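Local coordinates for protein betaine aldehyde dehydrogenase (Staphylococcus aureus subsp. aureus COL, PDB 4QTO) that probably oxidises betaine aldehyde to the osmoprotectant glycine betaine, using NAD as coenzyme, as a member of the aldehyde dehydrogenase family, at residues A[114-122]-A[208-219]; A[352-361]-A[392-400]. All blocks are in the same frame, centred on the assembly; numbering follows the deposited sequence. Where two conformers were deposited one is given.

How the contacts relate
The two contacts follow one another along the chain, contact 1 closing before contact 2 opens, and their centres lie 20 Å apart. Contact 1 pairs helix 111-122 with helix 211-223, which follows strand 200-204 of the parallel Rossmann-type sheet of the coenzyme-binding part of an aldehyde dehydrogenase. Contact 2 gathers the lead-in to helix 358-373 and the approach to strand 399-402, a member of the seven-stranded sheet of the catalytic part. They meet through Ile356 of contact 2, which packs against Thr122, Ile208 and Thr209 of contact 1. The two contacts thus lie side by side where the coenzyme-binding and catalytic parts meet, joined there by van der Waals packing.

Contact 1. Residues A[114-122]-A[208-219]; sequences LARLETLDT and ITPLTTIRVFEL
Glu118 and Asp121, one helical turn apart on 114-122, turn their carboxylates to the first residues of helix 211-219. Two direct hydrogen bonds result. The hydroxyl OG1 of Thr212 donates to Glu118 OE1 at 2.8 Å, meeting it from above the carboxylate plane. The backbone N of Leu211 donates to Asp121 OD2 at 3.1 Å, on the syn side of the carboxylate. Asp121 has its CG roughly opposite its own backbone N (chi1 -153°), which carries OD2 across to the start of the helix, alongside the CA of Thr209.

One water ties the two acids together. It donates to Asp121 OD2 at 2.6 Å and to Glu118 OE1 at 2.8 Å, while accepting from the backbone N of Thr212. The other oxygen of Glu118, OE2, is taken by the backbone N of Leu184, at the start of helix 183-197.

Apolar contacts flank this polar centre. In the conformer given, Leu117 crosses Leu211 at about a right angle, with 3.6 Å between their CD1 atoms, and its CD2 rests on the carbonyl of Leu211. The methyl CG2 of Thr212 packs against CB and CG of Leu117 and the carbonyl of Leu114. Further along, Leu114 CD2 lies 3.6 Å from the aliphatic CG of Arg215, whose NH1 forms a salt bridge with Glu218 in its own helix.

The short helical segments run near antiparallel, at 151°, with their axes 9.5 Å apart. This joins the helix after strand 200-204 of the Rossmann-type sheet to helix 111-122. Two acidic side chains bound to N-H and hydroxyl donors at a helix N-terminus would probably be stabilised as carboxylates although buried, with the shared water donating to both.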
loop_
_atom_site.group_PDB
_atom_site.type_symbol
_atom_site.label_atom_id
_atom_site.label_comp_id
_atom_site.label_asym_id
_atom_site.label_seq_id
_atom_site.Cartn_x
_atom_site.Cartn_y
_atom_site.Cartn_z
ATOM N N LEU A 114 34.095 -10.292 12.365
ATOM C CA LEU A 114 33.656 -10.139 10.983
ATOM C C LEU A 114 34.314 -8.920 10.320
ATOM O O LEU A 114 34.700 -9.002 9.151
ATOM C CB LEU A 114 32.140 -10.023 10.901
ATOM C CG LEU A 114 31.331 -11.317 11.119
ATOM C CD1 LEU A 114 29.853 -11.046 11.350
ATOM C CD2 LEU A 114 31.518 -12.255 9.946
ATOM N N ALA A 115 34.364 -7.809 11.040
ATOM C CA ALA A 115 34.975 -6.585 10.501
ATOM C C ALA A 115 36.445 -6.827 10.187
ATOM O O ALA A 115 36.957 -6.440 9.109
ATOM C CB ALA A 115 34.816 -5.447 11.466
ATOM N N ARG A 116 37.139 -7.506 11.094
ATOM C CA ARG A 116 38.540 -7.820 10.868
ATOM C C ARG A 116 38.746 -8.737 9.658
ATOM O O ARG A 116 39.647 -8.524 8.849
ATOM C CB ARG A 116 39.190 -8.401 12.144
ATOM C CG ARG A 116 39.252 -7.388 13.255
ATOM C CD ARG A 116 39.888 -7.919 14.535
ATOM N NE ARG A 116 39.992 -6.820 15.490
ATOM C CZ ARG A 116 40.984 -5.920 15.514
ATOM N NH1 ARG A 116 40.966 -4.948 16.422
ATOM N NH2 ARG A 116 42.003 -5.980 14.652
ATOM N N LEU A 117 37.903 -9.750 9.526
ATOM C CA LEU A 117 37.982 -10.662 8.404
ATOM C C LEU A 117 37.728 -9.920 7.077
ATOM O O LEU A 117 38.397 -10.180 6.070
ATOM C CB LEU A 117 36.952 -11.774 8.619
ATOM C CG LEU A 117 37.049 -12.955 7.671
ATOM C CD1 LEU A 117 38.456 -13.520 7.730
ATOM C CD2 LEU A 117 36.000 -13.995 8.000
ATOM N N GLU A 118 36.782 -8.974 7.079
ATOM C CA GLU A 118 36.456 -8.229 5.871
ATOM C C GLU A 118 37.630 -7.323 5.463
ATOM O O GLU A 118 37.976 -7.242 4.280
ATOM C CB GLU A 118 35.162 -7.422 6.039
ATOM C CG GLU A 118 34.468 -7.031 4.734
ATOM C CD GLU A 118 33.749 -8.210 4.064
ATOM O OE1 GLU A 118 34.383 -9.231 3.757
ATOM O OE2 GLU A 118 32.546 -8.123 3.771
ATOM N N THR A 119 38.282 -6.691 6.439
ATOM C CA THR A 119 39.437 -5.847 6.149
ATOM C C THR A 119 40.602 -6.698 5.675
ATOM O O THR A 119 41.345 -6.293 4.748
ATOM C CB THR A 119 39.797 -5.007 7.389
ATOM O OG1 THR A 119 38.907 -3.899 7.425
ATOM C CG2 THR A 119 41.213 -4.495 7.361
ATOM N N LEU A 120 40.769 -7.885 6.266
ATOM C CA LEU A 120 41.866 -8.757 5.840
ATOM C C LEU A 120 41.688 -9.184 4.380
ATOM O O LEU A 120 42.645 -9.194 3.608
ATOM C CB LEU A 120 41.931 -10.012 6.721
ATOM C CG LEU A 120 43.105 -10.954 6.461
ATOM C CD1 LEU A 120 44.393 -10.313 6.914
ATOM C CD2 LEU A 120 42.880 -12.266 7.200
ATOM N N ASP A 121 40.457 -9.542 4.018
ATOM C CA ASP A 121 40.157 -10.069 2.678
ATOM C C ASP A 121 40.088 -8.992 1.600
ATOM O O ASP A 121 40.494 -9.205 0.443
ATOM C CB ASP A 121 38.792 -10.800 2.756
ATOM C CG ASP A 121 38.613 -11.944 1.712
ATOM O OD1 ASP A 121 39.549 -12.257 0.944
ATOM O OD2 ASP A 121 37.478 -12.516 1.675
ATOM N N THR A 122 39.552 -7.823 1.947
ATOM C CA THR A 122 39.293 -6.799 0.922
ATOM C C THR A 122 40.178 -5.573 0.968
ATOM O O THR A 122 40.131 -4.760 0.046
ATOM C CB THR A 122 37.849 -6.284 0.988
ATOM O OG1 THR A 122 37.659 -5.480 2.172
ATOM C CG2 THR A 122 36.841 -7.443 0.941
ATOM N N ILE A 208 37.707 -14.275 -5.284
ATOM C CA ILE A 208 38.842 -13.720 -4.567
ATOM C C ILE A 208 38.581 -13.252 -3.131
ATOM O O ILE A 208 39.523 -12.984 -2.397
ATOM C CB ILE A 208 39.530 -12.572 -5.357
ATOM C CG1 ILE A 208 38.552 -11.475 -5.740
ATOM C CG2 ILE A 208 40.182 -13.117 -6.629
ATOM C CD1 ILE A 208 39.250 -10.240 -6.298
ATOM N N THR A 209 37.303 -13.176 -2.741
ATOM C CA THR A 209 36.913 -12.697 -1.387
ATOM C C THR A 209 35.785 -13.528 -0.763
ATOM O O THR A 209 34.671 -13.051 -0.587
ATOM C CB THR A 209 36.418 -11.244 -1.462
ATOM O OG1 THR A 209 35.296 -11.169 -2.379
ATOM C CG2 THR A 209 37.526 -10.303 -1.901
ATOM N N PRO A 210 36.060 -14.788 -0.392
ATOM C CA PRO A 210 35.000 -15.631 0.159
ATOM C C PRO A 210 34.902 -15.668 1.685
ATOM O O PRO A 210 33.981 -16.297 2.210
ATOM C CB PRO A 210 35.457 -17.020 -0.289
ATOM C CG PRO A 210 36.939 -16.932 -0.183
ATOM C CD PRO A 210 37.292 -15.550 -0.662
ATOM N N LEU A 211 35.805 -15.002 2.398
ATOM C CA LEU A 211 35.938 -15.261 3.845
ATOM C C LEU A 211 34.720 -14.941 4.712
ATOM O O LEU A 211 34.240 -15.813 5.455
ATOM C CB LEU A 211 37.177 -14.597 4.415
ATOM C CG LEU A 211 38.473 -14.976 3.712
ATOM C CD1 LEU A 211 39.642 -14.260 4.384
ATOM C CD2 LEU A 211 38.724 -16.462 3.688
ATOM N N THR A 212 34.215 -13.717 4.638
ATOM C CA THR A 212 33.065 -13.388 5.469
ATOM C C THR A 212 31.796 -14.129 5.020
ATOM O O THR A 212 30.877 -14.327 5.823
ATOM C CB THR A 212 32.807 -11.878 5.522
ATOM O OG1 THR A 212 32.694 -11.400 4.176
ATOM C CG2 THR A 212 33.885 -11.158 6.299
ATOM N N THR A 213 31.720 -14.531 3.749
ATOM C CA THR A 213 30.553 -15.273 3.251
ATOM C C THR A 213 30.542 -16.703 3.847
ATOM O O THR A 213 29.508 -17.228 4.264
ATOM C CB THR A 213 30.453 -15.231 1.720
ATOM O OG1 THR A 213 30.447 -13.855 1.276
ATOM C CG2 THR A 213 29.192 -15.918 1.240
ATOM N N ILE A 214 31.709 -17.330 3.879
ATOM C CA ILE A 214 31.833 -18.618 4.547
ATOM C C ILE A 214 31.395 -18.427 6.004
ATOM O O ILE A 214 30.614 -19.225 6.536
ATOM C CB ILE A 214 33.293 -19.126 4.484
ATOM C CG1 ILE A 214 33.672 -19.519 3.052
ATOM C CG2 ILE A 214 33.463 -20.329 5.412
ATOM C CD1 ILE A 214 35.162 -19.751 2.867
ATOM N N ARG A 215 31.878 -17.363 6.665
ATOM C CA ARG A 215 31.526 -17.162 8.093
ATOM C C ARG A 215 30.034 -16.989 8.283
ATOM O O ARG A 215 29.464 -17.587 9.218
ATOM C CB ARG A 215 32.306 -15.989 8.697
ATOM C CG ARG A 215 32.104 -15.811 10.185
ATOM C CD ARG A 215 32.674 -16.976 10.975
ATOM N NE ARG A 215 32.478 -16.752 12.425
ATOM C CZ ARG A 215 31.789 -17.542 13.236
ATOM N NH1 ARG A 215 31.298 -18.715 12.831
ATOM N NH2 ARG A 215 31.647 -17.192 14.510
ATOM N N VAL A 216 29.378 -16.203 7.423
ATOM C CA VAL A 216 27.935 -15.993 7.602
ATOM C C VAL A 216 27.170 -17.314 7.383
ATOM O O VAL A 216 26.146 -17.538 8.042
ATOM C CB VAL A 216 27.364 -14.813 6.787
ATOM C CG1 VAL A 216 27.152 -15.188 5.331
ATOM C CG2 VAL A 216 26.077 -14.381 7.413
ATOM N N PHE A 217 27.638 -18.179 6.466
ATOM C CA PHE A 217 27.016 -19.492 6.303
ATOM C C PHE A 217 27.158 -20.325 7.586
ATOM O O PHE A 217 26.218 -21.026 7.975
ATOM C CB PHE A 217 27.483 -20.230 5.070
ATOM C CG PHE A 217 26.638 -19.930 3.874
ATOM C CD1 PHE A 217 26.765 -18.725 3.207
ATOM C CD2 PHE A 217 25.688 -20.842 3.466
ATOM C CE1 PHE A 217 25.932 -18.433 2.135
ATOM C CE2 PHE A 217 24.875 -20.570 2.373
ATOM C CZ PHE A 217 24.991 -19.377 1.719
ATOM N N GLU A 218 28.323 -20.258 8.235
ATOM C CA GLU A 218 28.480 -20.943 9.549
ATOM C C GLU A 218 27.426 -20.402 10.528
ATOM O O GLU A 218 26.772 -21.172 11.234
ATOM C CB GLU A 218 29.868 -20.728 10.131
ATOM C CG GLU A 218 31.002 -21.355 9.314
ATOM C CD GLU A 218 32.365 -21.129 9.920
ATOM O OE1 GLU A 218 32.505 -20.228 10.803
ATOM O OE2 GLU A 218 33.292 -21.869 9.531
ATOM N N LEU A 219 27.265 -19.080 10.578
ATOM C CA LEU A 219 26.291 -18.475 11.501
ATOM C C LEU A 219 24.840 -18.846 11.168
ATOM O O LEU A 219 24.028 -19.099 12.063
ATOM C CB LEU A 219 26.475 -16.952 11.557
ATOM C CG LEU A 219 27.842 -16.470 12.028
ATOM C CD1 LEU A 219 27.948 -14.958 11.913
ATOM C CD2 LEU A 219 28.127 -16.913 13.462
HETATM O O HOH W 1 35.283 -11.712 2.871
#

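Contact 2. Residues A[352-361]-A[392-400]; sequences MGPVISTEHR and DGLFFEPTV
Gly393 reaches Arg361 through a water that donates to its carbonyl O and accepts from Arg361 NH2. Leu394 follows, the centre of an inverse gamma turn closed by a weak bond from Phe395 N to Gly393 O. Its CD1 packs tightly on Ser357 CA, at 3.5 Å, where Ser357 OG caps helix 358-373 by accepting from His360 N. The carbonyl O of Leu394 accepts from Val355 N at 2.8 Å, tilted from its carbonyl plane, and Leu394 CA lies over one face of the Arg361 guanidinium. Here the turn before strand 399-402 of the catalytic part's sheet is pinned to the helix start. Phe395 presents a ring face to Pro354, whose CB stands 3.9 Å from the ring centroid, 6° off the normal, a CH-pi contact. Phe395 O accepts from Arg361 NH1 at 2.9 Å, nearly straight at 164°, on a lone pair and in the guanidinium plane; a bend at chi3 (64°) brings the group there. Phe396 N meets Gly353 O through a second water, and Phe396 O touches Met352 CE at 3.4 Å. At Pro398, CD packs 4.0 Å from that same Met352 CE, with Tyr306 of helix 294-306 against both side chains.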
loop_
_atom_site.group_PDB
_atom_site.type_symbol
_atom_site.label_atom_id
_atom_site.label_comp_id
_atom_site.label_asym_id
_atom_site.label_seq_id
_atom_site.Cartn_x
_atom_site.Cartn_y
_atom_site.Cartn_z
ATOM N N MET A 352 43.011 5.355 3.309
ATOM C CA MET A 352 42.725 4.618 2.093
ATOM C C MET A 352 43.644 3.418 1.991
ATOM O O MET A 352 44.880 3.540 2.096
ATOM C CB MET A 352 42.887 5.497 0.842
ATOM C CG MET A 352 42.156 4.973 -0.373
ATOM S SD MET A 352 42.351 5.994 -1.865
ATOM C CE MET A 352 43.748 5.184 -2.592
ATOM N N GLY A 353 43.045 2.268 1.788
ATOM C CA GLY A 353 43.794 1.030 1.605
ATOM C C GLY A 353 44.171 0.753 0.142
ATOM O O GLY A 353 44.059 1.624 -0.727
ATOM N N PRO A 354 44.626 -0.468 -0.139
ATOM C CA PRO A 354 44.971 -0.875 -1.473
ATOM C C PRO A 354 43.769 -1.220 -2.319
ATOM O O PRO A 354 42.631 -1.254 -1.806
ATOM C CB PRO A 354 45.767 -2.154 -1.237
ATOM C CG PRO A 354 45.102 -2.743 -0.035
ATOM C CD PRO A 354 44.755 -1.568 0.829
ATOM N N VAL A 355 43.998 -1.449 -3.616
ATOM C CA VAL A 355 42.956 -1.963 -4.504
ATOM C C VAL A 355 43.014 -3.487 -4.408
ATOM O O VAL A 355 43.933 -4.049 -3.827
ATOM C CB VAL A 355 43.002 -1.430 -5.950
ATOM C CG1 VAL A 355 42.810 0.081 -5.961
ATOM C CG2 VAL A 355 44.280 -1.841 -6.682
ATOM N N ILE A 356 42.048 -4.149 -5.012
ATOM C CA ILE A 356 41.781 -5.554 -4.676
ATOM C C ILE A 356 42.692 -6.639 -5.222
ATOM O O ILE A 356 42.888 -7.664 -4.555
ATOM C CB ILE A 356 40.309 -5.885 -5.022
ATOM C CG1 ILE A 356 39.789 -7.116 -4.292
ATOM C CG2 ILE A 356 40.125 -6.037 -6.525
ATOM C CD1 ILE A 356 39.717 -6.968 -2.785
ATOM N N SER A 357 43.245 -6.430 -6.420
ATOM C CA SER A 357 44.029 -7.473 -7.074
ATOM C C SER A 357 44.973 -6.896 -8.092
ATOM O O SER A 357 44.853 -5.740 -8.473
ATOM C CB SER A 357 43.092 -8.436 -7.809
ATOM O OG SER A 357 42.481 -7.798 -8.926
ATOM N N THR A 358 45.936 -7.709 -8.516
ATOM C CA THR A 358 46.894 -7.302 -9.503
ATOM C C THR A 358 46.176 -6.939 -10.793
ATOM O O THR A 358 46.506 -5.934 -11.445
ATOM C CB THR A 358 47.877 -8.466 -9.800
ATOM O OG1 THR A 358 48.603 -8.757 -8.607
ATOM C CG2 THR A 358 48.857 -8.092 -10.877
ATOM N N GLU A 359 45.219 -7.772 -11.170
ATOM C CA GLU A 359 44.476 -7.574 -12.401
ATOM C C GLU A 359 43.706 -6.257 -12.361
ATOM O O GLU A 359 43.663 -5.516 -13.352
ATOM C CB GLU A 359 43.493 -8.714 -12.640
ATOM C CG GLU A 359 44.131 -10.067 -12.923
ATOM C CD GLU A 359 44.904 -10.669 -11.742
ATOM O OE1 GLU A 359 45.964 -11.282 -11.992
ATOM O OE2 GLU A 359 44.485 -10.512 -10.573
ATOM N N HIS A 360 43.110 -5.959 -11.214
ATOM C CA HIS A 360 42.337 -4.722 -11.095
ATOM C C HIS A 360 43.247 -3.506 -11.121
ATOM O O HIS A 360 42.946 -2.501 -11.782
ATOM C CB HIS A 360 41.431 -4.730 -9.854
ATOM C CG HIS A 360 40.404 -3.654 -9.893
ATOM N ND1 HIS A 360 39.513 -3.542 -10.936
ATOM C CD2 HIS A 360 40.140 -2.621 -9.060
ATOM C CE1 HIS A 360 38.731 -2.496 -10.740
ATOM N NE2 HIS A 360 39.089 -1.919 -9.609
ATOM N N ARG A 361 44.364 -3.575 -10.413
ATOM C CA ARG A 361 45.301 -2.473 -10.432
ATOM C C ARG A 361 45.810 -2.237 -11.862
ATOM O O ARG A 361 45.919 -1.087 -12.322
ATOM C CB ARG A 361 46.475 -2.683 -9.485
ATOM C CG ARG A 361 47.423 -1.482 -9.573
ATOM C CD ARG A 361 48.392 -1.375 -8.420
ATOM N NE ARG A 361 49.316 -2.489 -8.366
ATOM C CZ ARG A 361 50.363 -2.560 -7.536
ATOM N NH1 ARG A 361 50.669 -1.562 -6.677
ATOM N NH2 ARG A 361 51.123 -3.631 -7.581
ATOM N N ASP A 392 54.970 -3.596 -1.311
ATOM C CA ASP A 392 54.542 -4.975 -1.484
ATOM C C ASP A 392 53.049 -5.132 -1.707
ATOM O O ASP A 392 52.606 -6.209 -2.096
ATOM C CB ASP A 392 54.933 -5.816 -0.269
ATOM C CG ASP A 392 56.432 -5.999 -0.142
ATOM O OD1 ASP A 392 57.171 -5.779 -1.139
ATOM O OD2 ASP A 392 56.865 -6.391 0.962
ATOM N N GLY A 393 52.288 -4.070 -1.447
ATOM C CA GLY A 393 50.836 -4.118 -1.566
ATOM C C GLY A 393 50.313 -3.589 -2.889
ATOM O O GLY A 393 51.028 -2.990 -3.677
ATOM N N LEU A 394 49.007 -3.750 -3.082
ATOM C CA LEU A 394 48.364 -3.355 -4.319
ATOM C C LEU A 394 47.833 -1.928 -4.253
ATOM O O LEU A 394 46.662 -1.664 -4.505
ATOM C CB LEU A 394 47.242 -4.338 -4.636
ATOM C CG LEU A 394 47.712 -5.782 -4.897
ATOM C CD1 LEU A 394 46.559 -6.740 -4.829
ATOM C CD2 LEU A 394 48.368 -5.867 -6.266
ATOM N N PHE A 395 48.722 -0.998 -3.927
ATOM C CA PHE A 395 48.342 0.396 -3.815
ATOM C C PHE A 395 48.366 1.153 -5.141
ATOM O O PHE A 395 49.138 0.844 -6.071
ATOM C CB PHE A 395 49.202 1.105 -2.772
ATOM C CG PHE A 395 48.925 0.665 -1.378
ATOM C CD1 PHE A 395 47.916 1.284 -0.649
ATOM C CD2 PHE A 395 49.614 -0.381 -0.818
ATOM C CE1 PHE A 395 47.626 0.866 0.639
ATOM C CE2 PHE A 395 49.321 -0.804 0.457
ATOM C CZ PHE A 395 48.337 -0.163 1.193
ATOM N N PHE A 396 47.466 2.127 -5.215
ATOM C CA PHE A 396 47.391 3.021 -6.357
ATOM C C PHE A 396 47.042 4.397 -5.777
ATOM O O PHE A 396 46.159 4.498 -4.932
ATOM C CB PHE A 396 46.390 2.565 -7.400
ATOM C CG PHE A 396 46.547 3.293 -8.707
ATOM C CD1 PHE A 396 47.463 2.840 -9.644
ATOM C CD2 PHE A 396 45.825 4.413 -8.971
ATOM C CE1 PHE A 396 47.658 3.524 -10.831
ATOM C CE2 PHE A 396 46.001 5.091 -10.162
ATOM C CZ PHE A 396 46.911 4.657 -11.079
ATOM N N GLU A 397 47.774 5.425 -6.206
ATOM C CA GLU A 397 47.583 6.739 -5.632
ATOM C C GLU A 397 46.211 7.333 -5.934
ATOM O O GLU A 397 45.689 7.146 -7.028
ATOM C CB GLU A 397 48.620 7.702 -6.156
ATOM C CG GLU A 397 50.038 7.424 -5.676
ATOM C CD GLU A 397 51.079 8.306 -6.377
ATOM O OE1 GLU A 397 50.813 8.901 -7.467
ATOM O OE2 GLU A 397 52.216 8.332 -5.859
ATOM N N PRO A 398 45.644 8.081 -4.973
ATOM C CA PRO A 398 44.384 8.769 -5.282
ATOM C C PRO A 398 44.677 9.777 -6.376
ATOM O O PRO A 398 45.699 10.506 -6.337
ATOM C CB PRO A 398 43.959 9.399 -3.963
ATOM C CG PRO A 398 45.201 9.446 -3.145
ATOM C CD PRO A 398 46.058 8.275 -3.581
ATOM N N THR A 399 43.775 9.826 -7.350
ATOM C CA THR A 399 44.031 10.535 -8.588
ATOM C C THR A 399 42.911 11.480 -8.979
ATOM O O THR A 399 41.723 11.161 -8.786
ATOM C CB THR A 399 44.180 9.459 -9.691
ATOM O OG1 THR A 399 45.219 8.529 -9.326
ATOM C CG2 THR A 399 44.471 10.040 -11.050
ATOM N N VAL A 400 43.277 12.649 -9.516
ATOM C CA VAL A 400 42.303 13.612 -10.038
ATOM C C VAL A 400 42.682 13.874 -11.509
ATOM O O VAL A 400 43.838 14.193 -11.822
ATOM C CB VAL A 400 42.321 14.963 -9.302
ATOM C CG1 VAL A 400 41.284 15.912 -9.904
ATOM C CG2 VAL A 400 42.076 14.764 -7.812
HETATM O O HOH W 2 45.443 2.295 -3.050
HETATM O O HOH W 3 53.132 -3.768 -5.273
#